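Local coordinates for Non-reducing end alpha-L-arabinofuranosidase BoGH43B (Bacteroides ovatus, PDB 5JOZ), which removes terminal non-reducing alpha-L-arabinofuranosyl residues from xyloglucan side branches, converting S units to X units during xyloglucan breakdown, at residues 363-368 with 440-445; 263-268 with 463-468. All coordinates share one frame; numbering follows the deposited sequence.

Interaction 1. Residues 363-368 with 440-445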
loop_
_atom_site.group_PDB
_atom_site.type_symbol
_atom_site.label_atom_id
_atom_site.label_comp_id
_atom_site.label_asym_id
_atom_site.label_seq_id
_atom_site.Cartn_x
_atom_site.Cartn_y
_atom_site.Cartn_z
ATOM N N ARG A 363 0.685 -0.080 10.994
ATOM C CA ARG A 363 -0.142 0.561 10.014
ATOM C C ARG A 363 0.602 1.642 9.267
ATOM O O ARG A 363 1.569 2.219 9.775
ATOM C CB ARG A 363 -1.416 1.087 10.665
ATOM C CG ARG A 363 -1.273 2.359 11.472
ATOM C CD ARG A 363 -2.627 3.017 11.650
ATOM N NE ARG A 363 -3.350 2.497 12.796
ATOM C CZ ARG A 363 -4.573 2.873 13.141
ATOM N NH1 ARG A 363 -5.244 3.767 12.423
ATOM N NH2 ARG A 363 -5.136 2.340 14.214
ATOM N N ARG A 364 0.107 1.912 8.064
ATOM C CA ARG A 364 0.664 2.907 7.167
ATOM C C ARG A 364 0.721 4.291 7.819
ATOM O O ARG A 364 -0.260 4.734 8.419
ATOM C CB ARG A 364 -0.206 3.010 5.914
ATOM C CG ARG A 364 -0.200 1.788 5.008
ATOM C CD ARG A 364 -1.472 1.733 4.184
ATOM N NE ARG A 364 -1.518 0.575 3.283
ATOM C CZ ARG A 364 -1.741 -0.694 3.643
ATOM N NH1 ARG A 364 -1.940 -1.039 4.921
ATOM N NH2 ARG A 364 -1.765 -1.647 2.701
ATOM N N GLN A 365 1.866 4.964 7.719
ATOM C CA GLN A 365 1.927 6.380 8.085
ATOM C C GLN A 365 1.181 7.205 7.025
ATOM O O GLN A 365 1.696 7.478 5.945
ATOM C CB GLN A 365 3.358 6.866 8.250
ATOM C CG GLN A 365 3.416 8.221 8.948
ATOM C CD GLN A 365 4.799 8.812 8.973
ATOM O OE1 GLN A 365 5.787 8.085 8.941
ATOM N NE2 GLN A 365 4.883 10.143 9.040
ATOM N N ALA A 366 -0.041 7.583 7.364
ATOM C CA ALA A 366 -0.974 8.233 6.460
ATOM C C ALA A 366 -0.903 9.766 6.489
ATOM O O ALA A 366 -1.709 10.427 5.817
ATOM C CB ALA A 366 -2.391 7.778 6.807
ATOM N N ALA A 367 0.020 10.330 7.271
ATOM C CA ALA A 367 0.214 11.780 7.310
ATOM C C ALA A 367 1.656 12.158 7.644
ATOM O O ALA A 367 2.361 11.438 8.353
ATOM C CB ALA A 367 -0.746 12.406 8.309
ATOM N N PHE A 368 2.099 13.281 7.100
ATOM C CA PHE A 368 3.392 13.825 7.465
ATOM C C PHE A 368 3.427 14.134 8.949
ATOM O O PHE A 368 4.337 13.701 9.643
ATOM C CB PHE A 368 3.694 15.075 6.658
ATOM C CG PHE A 368 3.960 14.791 5.217
ATOM C CD1 PHE A 368 5.135 14.151 4.834
ATOM C CD2 PHE A 368 3.022 15.121 4.244
ATOM C CE1 PHE A 368 5.383 13.878 3.490
ATOM C CE2 PHE A 368 3.263 14.849 2.911
ATOM C CZ PHE A 368 4.446 14.231 2.532
ATOM N N ILE A 440 5.558 8.321 19.568
ATOM C CA ILE A 440 6.300 8.774 18.395
ATOM C C ILE A 440 5.501 9.891 17.768
ATOM O O ILE A 440 4.331 9.704 17.452
ATOM C CB ILE A 440 6.469 7.675 17.332
ATOM C CG1 ILE A 440 7.210 6.469 17.920
ATOM C CG2 ILE A 440 7.201 8.224 16.104
ATOM C CD1 ILE A 440 6.974 5.197 17.151
ATOM N N THR A 441 6.133 11.047 17.606
ATOM C CA THR A 441 5.511 12.189 16.965
ATOM C C THR A 441 6.304 12.487 15.700
ATOM O O THR A 441 7.513 12.222 15.633
ATOM C CB THR A 441 5.450 13.422 17.894
ATOM O OG1 THR A 441 6.752 13.987 18.053
ATOM C CG2 THR A 441 4.883 13.047 19.251
ATOM N N ALA A 442 5.619 13.030 14.703
ATOM C CA ALA A 442 6.212 13.193 13.381
ATOM C C ALA A 442 5.926 14.550 12.777
ATOM O O ALA A 442 4.849 15.115 12.961
ATOM C CB ALA A 442 5.711 12.096 12.461
ATOM N N THR A 443 6.933 15.076 12.092
ATOM C CA THR A 443 6.790 16.185 11.144
ATOM C C THR A 443 7.323 15.673 9.813
ATOM O O THR A 443 7.851 14.555 9.757
ATOM C CB THR A 443 7.640 17.406 11.553
ATOM O OG1 THR A 443 9.030 17.077 11.418
ATOM C CG2 THR A 443 7.346 17.819 12.993
ATOM N N GLU A 444 7.232 16.502 8.771
ATOM C CA GLU A 444 7.772 16.178 7.439
ATOM C C GLU A 444 9.224 15.707 7.470
ATOM O O GLU A 444 9.596 14.775 6.747
ATOM C CB GLU A 444 7.660 17.380 6.502
ATOM C CG GLU A 444 6.260 17.613 5.966
ATOM C CD GLU A 444 6.135 18.936 5.239
ATOM O OE1 GLU A 444 6.162 19.981 5.922
ATOM O OE2 GLU A 444 6.007 18.932 3.991
ATOM N N THR A 445 10.028 16.333 8.325
ATOM C CA THR A 445 11.465 16.068 8.403
ATOM C C THR A 445 11.884 15.146 9.559
ATOM O O THR A 445 12.870 14.422 9.432
ATOM C CB THR A 445 12.247 17.396 8.560
ATOM O OG1 THR A 445 11.792 18.077 9.735
ATOM C CG2 THR A 445 12.032 18.308 7.342
HETATM O O HOH W 1 6.476 12.557 8.743
#
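A single water molecule joins Gln365, Phe368 and Thr443. It accepts from Gln365 NE2 at 2.9 Å, and it donates to two backbone carbonyls, Phe368 O at 2.6 Å and Thr443 O at 2.6 Å. No direct hydrogen bond crosses between 363-368 and 440-445, so the polar link here runs through this water. Gln365 reaches it because CG stands anti to the backbone N (chi1 -166°) and the chain continues extended. The same NE2 also donates to Ala367 O at 2.9 Å; the N-H...O angle is 155° and the acceptor lies close to the amide plane. With OE1 hydrogen-bonded to Tyr447 OH, both ends of the amide are engaged, which fixes its flip. A leucine in place of Gln365 would probably leave the bridging water without its donor, and Ala367 O and Tyr447 OH without these bonds.

Van der Waals contact completes the interface. The methyl of Ala442 points at the opposite segment and packs against a carbonyl oxygen, its CB 3.5 Å from Phe368 O. Glu444 packs through its aliphatic part: CG meets Phe368 CB at 3.7 Å and approaches the ring obliquely. The contact is made by CG, not by the carboxylate, whose plane is turned 61° from the ring.

The water thus links the connection that passes from strand 359-364 of one sheet to 370-377 of the other with the hairpin turn between antiparallel strands 436-442 and 446-453, in the concanavalin A-like C-terminal domain.

Interaction 2. Residues 263-268 with 463-468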
loop_
_atom_site.group_PDB
_atom_site.type_symbol
_atom_site.label_atom_id
_atom_site.label_comp_id
_atom_site.label_asym_id
_atom_site.label_seq_id
_atom_site.Cartn_x
_atom_site.Cartn_y
_atom_site.Cartn_z
ATOM N N TYR A 263 12.806 14.150 -1.248
ATOM C CA TYR A 263 12.605 12.774 -0.781
ATOM C C TYR A 263 11.160 12.475 -0.328
ATOM O O TYR A 263 10.405 13.380 0.040
ATOM C CB TYR A 263 13.612 12.456 0.339
ATOM C CG TYR A 263 13.522 13.346 1.564
ATOM C CD1 TYR A 263 12.664 13.033 2.615
ATOM C CD2 TYR A 263 14.310 14.492 1.680
ATOM C CE1 TYR A 263 12.580 13.836 3.742
ATOM C CE2 TYR A 263 14.235 15.310 2.798
ATOM C CZ TYR A 263 13.367 14.983 3.832
ATOM O OH TYR A 263 13.280 15.794 4.953
ATOM N N GLN A 264 10.776 11.198 -0.397
ATOM C CA GLN A 264 9.446 10.756 0.032
ATOM C C GLN A 264 9.555 9.515 0.905
ATOM O O GLN A 264 10.268 8.562 0.575
ATOM C CB GLN A 264 8.495 10.557 -1.181
ATOM C CG GLN A 264 8.734 9.328 -2.055
ATOM C CD GLN A 264 8.023 8.076 -1.572
ATOM O OE1 GLN A 264 7.337 8.096 -0.558
ATOM N NE2 GLN A 264 8.180 6.977 -2.310
ATOM N N HIS A 265 8.833 9.531 2.020
ATOM C CA HIS A 265 8.844 8.412 2.977
ATOM C C HIS A 265 7.482 7.789 3.255
ATOM O O HIS A 265 7.438 6.654 3.710
ATOM C CB HIS A 265 9.530 8.810 4.291
ATOM C CG HIS A 265 8.838 9.898 5.056
ATOM N ND1 HIS A 265 8.866 11.219 4.667
ATOM C CD2 HIS A 265 8.147 9.864 6.220
ATOM C CE1 HIS A 265 8.195 11.949 5.541
ATOM N NE2 HIS A 265 7.750 11.149 6.495
ATOM N N LEU A 266 6.384 8.498 2.976
ATOM C CA LEU A 266 5.051 7.935 3.163
ATOM C C LEU A 266 4.696 6.873 2.120
ATOM O O LEU A 266 3.766 6.099 2.339
ATOM C CB LEU A 266 3.979 9.024 3.142
ATOM C CG LEU A 266 4.109 10.221 4.092
ATOM C CD1 LEU A 266 2.820 11.031 4.059
ATOM C CD2 LEU A 266 4.441 9.802 5.517
ATOM N N GLY A 267 5.416 6.841 0.998
ATOM C CA GLY A 267 5.166 5.867 -0.061
ATOM C C GLY A 267 4.399 6.492 -1.214
ATOM O O GLY A 267 4.118 7.696 -1.218
ATOM N N ARG A 268 4.073 5.682 -2.211
ATOM C CA ARG A 268 3.272 6.169 -3.313
ATOM C C ARG A 268 1.789 6.113 -2.865
ATOM O O ARG A 268 1.308 5.112 -2.334
ATOM C CB ARG A 268 3.572 5.388 -4.598
ATOM C CG ARG A 268 5.029 5.524 -5.071
ATOM C CD ARG A 268 5.413 4.473 -6.113
ATOM N NE ARG A 268 5.364 3.100 -5.566
ATOM C CZ ARG A 268 5.154 1.983 -6.272
ATOM N NH1 ARG A 268 4.972 2.005 -7.594
ATOM N NH2 ARG A 268 5.119 0.816 -5.644
ATOM N N ALA A 463 14.964 11.408 14.961
ATOM C CA ALA A 463 15.537 10.824 13.747
ATOM C C ALA A 463 14.923 11.467 12.501
ATOM O O ALA A 463 13.819 12.013 12.558
ATOM C CB ALA A 463 15.329 9.316 13.737
ATOM N N SER A 464 15.650 11.408 11.390
ATOM C CA SER A 464 15.195 12.014 10.135
ATOM C C SER A 464 14.224 11.106 9.369
ATOM O O SER A 464 14.410 9.887 9.294
ATOM C CB SER A 464 16.391 12.349 9.232
ATOM O OG SER A 464 17.015 11.173 8.746
ATOM N N THR A 465 13.205 11.716 8.784
ATOM C CA THR A 465 12.341 11.042 7.818
ATOM C C THR A 465 13.104 10.747 6.518
ATOM O O THR A 465 12.829 9.757 5.828
ATOM C CB THR A 465 11.100 11.881 7.493
ATOM O OG1 THR A 465 11.502 13.164 7.005
ATOM C CG2 THR A 465 10.220 12.056 8.722
ATOM N N ARG A 466 14.071 11.609 6.208
ATOM C CA ARG A 466 14.963 11.452 5.055
ATOM C C ARG A 466 15.710 10.113 5.020
ATOM O O ARG A 466 15.823 9.490 3.959
ATOM C CB ARG A 466 15.973 12.599 5.063
ATOM C CG ARG A 466 16.864 12.727 3.839
ATOM C CD ARG A 466 17.997 13.694 4.135
ATOM N NE ARG A 466 18.851 13.174 5.201
ATOM C CZ ARG A 466 19.896 13.806 5.725
ATOM N NH1 ARG A 466 20.265 15.008 5.283
ATOM N NH2 ARG A 466 20.585 13.218 6.698
ATOM N N ASP A 467 16.228 9.673 6.168
ATOM C CA ASP A 467 17.002 8.421 6.213
ATOM C C ASP A 467 16.146 7.153 6.021
ATOM O O ASP A 467 16.702 6.063 5.815
ATOM C CB ASP A 467 17.827 8.314 7.506
ATOM C CG ASP A 467 19.086 9.165 7.485
ATOM O OD1 ASP A 467 19.738 9.286 6.423
ATOM O OD2 ASP A 467 19.435 9.698 8.561
ATOM N N VAL A 468 14.815 7.296 6.076
ATOM C CA VAL A 468 13.905 6.191 5.775
ATOM C C VAL A 468 13.154 6.388 4.457
ATOM O O VAL A 468 12.185 5.682 4.185
ATOM C CB VAL A 468 12.947 5.885 6.961
ATOM C CG1 VAL A 468 13.735 5.277 8.116
ATOM C CG2 VAL A 468 12.169 7.112 7.418
#
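Two CH-pi contacts bring Tyr263 onto Arg466 and His265 onto Thr465. Arg466 CB lies 3.8 Å from the centroid of the Tyr263 ring and only 13° off its normal, so the aliphatic base of the arginine covers one ring face. The guanidinium plane is turned 69° from the ring and the end of the chain leads away, which rules out a flat cation-pi stack. In the second pair Thr465 CB sits 3.5 Å from the His265 ring centroid, almost straight above the ring, while Thr465 CG2 presses on the same ring at 3.4 Å from NE2. In both aromatic residues the ring leaves CA with chi1 near 60°, tucked over its own backbone, which turns one face to the partner.

Van der Waals contacts fill in around these faces. Thr465 OG1, itself hydrogen-bonded to Glu444 O, meets the edge of the tyrosine ring, 3.5 Å from Tyr263 CE1, and His265 CB approaches Val468 O at 4.1 Å.

No hydrogen bond links the two segments directly. Within them, Asp467 N donates to Ser464 OG at 3.1 Å, an ST motif, and Gly267 N donates to Gln264 OE1 at 2.8 Å.

The loop between strands 249-256 and 269-277 of the family 43 catalytic domain thereby packs on the turn leaving strand 456-464, with Tyr447 of strand 446-453 touching His265, Thr465 and Val468.

How the interactions relate
From the N terminus, the chain first supplies 263-268, in the catalytic domain, then 363-368 and 440-445, and finally 463-468. Interaction 2 therefore closes a loop of 194 residues, and interaction 1, closing 71, is nested inside it. The outer contact ties the catalytic domain to the C-terminal one, whereas the inner joins parts of the latter alone. Their centres are 9 Å apart and they touch directly: Thr445 O lies 2.8 Å from Thr465 N, a probable hydrogen bond, and Gln365 NE2 packs 3.6 Å from Leu266 CD2. The turns leaving 436-442 and 456-464, both strands of one sheet, thus meet at the domain interface.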